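Local coordinates for flagellar protein FliL (Vibrio alginolyticus, PDB 6AHP) that assists the function of the bacterial flagellar motor as a stomatin-like protein, probably associated with the basal body, at residues A[39-42]-A[43-47]. Residues are numbered along the deposited sequence; the frame is centred on the assembly and turned at random.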
loop_
_atom_site.group_PDB
_atom_site.type_symbol
_atom_site.label_atom_id
_atom_site.label_comp_id
_atom_site.label_asym_id
_atom_site.label_seq_id
_atom_site.Cartn_x
_atom_site.Cartn_y
_atom_site.Cartn_z
ATOM N N GLY A 39 -13.729 -4.762 19.175
ATOM C CA GLY A 39 -12.996 -4.685 20.417
ATOM C C GLY A 39 -11.919 -3.612 20.395
ATOM O O GLY A 39 -11.398 -3.211 19.338
ATOM N N ALA A 40 -11.548 -3.174 21.603
ATOM C CA ALA A 40 -10.597 -2.071 21.733
ATOM C C ALA A 40 -9.211 -2.456 21.217
ATOM O O ALA A 40 -8.502 -1.606 20.667
ATOM C CB ALA A 40 -10.501 -1.609 23.194
ATOM N N GLU A 41 -8.789 -3.708 21.419
ATOM C CA GLU A 41 -7.427 -4.073 21.027
ATOM C C GLU A 41 -7.300 -4.157 19.509
ATOM O O GLU A 41 -6.285 -3.731 18.936
ATOM C CB GLU A 41 -6.995 -5.394 21.651
ATOM C CG GLU A 41 -5.477 -5.651 21.390
ATOM C CD GLU A 41 -5.035 -7.108 21.475
ATOM O OE1 GLU A 41 -5.726 -7.925 22.128
ATOM O OE2 GLU A 41 -3.976 -7.431 20.879
ATOM N N ASN A 42 -8.319 -4.713 18.839
ATOM C CA ASN A 42 -8.302 -4.704 17.378
ATOM C C ASN A 42 -8.370 -3.284 16.829
ATOM O O ASN A 42 -7.744 -2.979 15.803
ATOM C CB ASN A 42 -9.443 -5.577 16.828
ATOM C CG ASN A 42 -9.137 -7.078 16.948
ATOM O OD1 ASN A 42 -7.982 -7.487 16.812
ATOM N ND2 ASN A 42 -10.165 -7.903 17.194
ATOM N N GLU A 43 -9.089 -2.385 17.505
ATOM C CA GLU A 43 -9.175 -1.014 17.021
ATOM C C GLU A 43 -7.820 -0.322 17.116
ATOM O O GLU A 43 -7.365 0.320 16.162
ATOM C CB GLU A 43 -10.245 -0.213 17.782
ATOM C CG GLU A 43 -10.358 1.221 17.239
ATOM C CD GLU A 43 -11.330 2.119 18.029
ATOM O OE1 GLU A 43 -12.180 1.576 18.775
ATOM O OE2 GLU A 43 -11.248 3.368 17.894
ATOM N N GLU A 44 -7.143 -0.463 18.250
ATOM C CA GLU A 44 -5.843 0.185 18.376
ATOM C C GLU A 44 -4.835 -0.415 17.394
ATOM O O GLU A 44 -4.045 0.318 16.782
ATOM C CB GLU A 44 -5.379 0.108 19.831
ATOM C CG GLU A 44 -4.736 -1.176 20.259
ATOM C CD GLU A 44 -3.770 -0.955 21.432
ATOM O OE1 GLU A 44 -3.688 0.201 21.906
ATOM O OE2 GLU A 44 -3.099 -1.925 21.868
ATOM N N LEU A 45 -4.903 -1.727 17.157
ATOM C CA LEU A 45 -4.072 -2.346 16.123
ATOM C C LEU A 45 -4.380 -1.803 14.732
ATOM O O LEU A 45 -3.461 -1.543 13.946
ATOM C CB LEU A 45 -4.255 -3.857 16.130
ATOM C CG LEU A 45 -3.597 -4.544 17.329
ATOM C CD1 LEU A 45 -3.973 -6.009 17.365
ATOM C CD2 LEU A 45 -2.055 -4.346 17.247
ATOM N N ALA A 46 -5.668 -1.675 14.381
ATOM C CA ALA A 46 -6.022 -1.173 13.052
ATOM C C ALA A 46 -5.497 0.239 12.842
ATOM O O ALA A 46 -5.062 0.598 11.737
ATOM C CB ALA A 46 -7.548 -1.200 12.865
ATOM N N ARG A 47 -5.533 1.062 13.893
ATOM C CA ARG A 47 -5.007 2.419 13.764
ATOM C C ARG A 47 -3.476 2.413 13.678
ATOM O O ARG A 47 -2.902 3.147 12.877
ATOM C CB ARG A 47 -5.464 3.293 14.934
ATOM C CG ARG A 47 -6.959 3.343 15.119
ATOM C CD ARG A 47 -7.324 4.364 16.193
ATOM N NE ARG A 47 -8.762 4.483 16.370
ATOM C CZ ARG A 47 -9.545 5.215 15.587
ATOM N NH1 ARG A 47 -9.021 5.893 14.570
ATOM N NH2 ARG A 47 -10.851 5.267 15.816
#
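Glu43, whose backbone N donates to Gly39 O, also offers its carboxylate oxygen OE2, which two nitrogens of Arg47 grip from one turn further along the same helix. Together these residues make up nearly all of the short helix 40-48, which follows strand 26-38 and has Gly39 as its N-cap. Arg47 NH2 reaches Glu43 OE2 at 2.8 Å as a salt bridge, and Arg47 NE reaches the same Glu43 OE2 at 3.1 Å. The guanidinium meets the acid side-on, with OE2 in its plane, and NE uses the anti lone pair of OE2, the one turned away from OE1. Glu43 gets there as a straight arm, its CG anti to the backbone N (chi1 -178°) and the chain extended beyond.

Gly39 has a positive phi of 99°, at which a CB would jam against the preceding carbonyl oxygen. Its carbonyl O accepts Glu43 N at 3.1 Å, the first of four successive i to i+4 helical bonds. Ala40 O then takes Glu44 N, Glu41 O takes Leu45 N at 3.0 Å, and Asn42 O takes Ala46 N at 2.8 Å.

On the flank of Glu41, Leu45 lies alongside the glutamate, both side chains pointing the same way, and the carboxylate goes on to a salt bridge with Lys96. Asn42 turns its amide back, ND2 bonding to Arg38 O. Ala46 packs instead against Val10 and Val37 of the sheet, joining the helix to strands 7-21 and 26-38.

Glu44 differs from the other glutamates: its CG sits between its own backbone N and carbonyl carbon (chi1 82°), which presses it against the preceding turn, Glu44 CG lying 3.3 Å from Glu41 O. Leu45 crowds that same oxygen, with Leu45 CG 3.2 Å from Glu41 O.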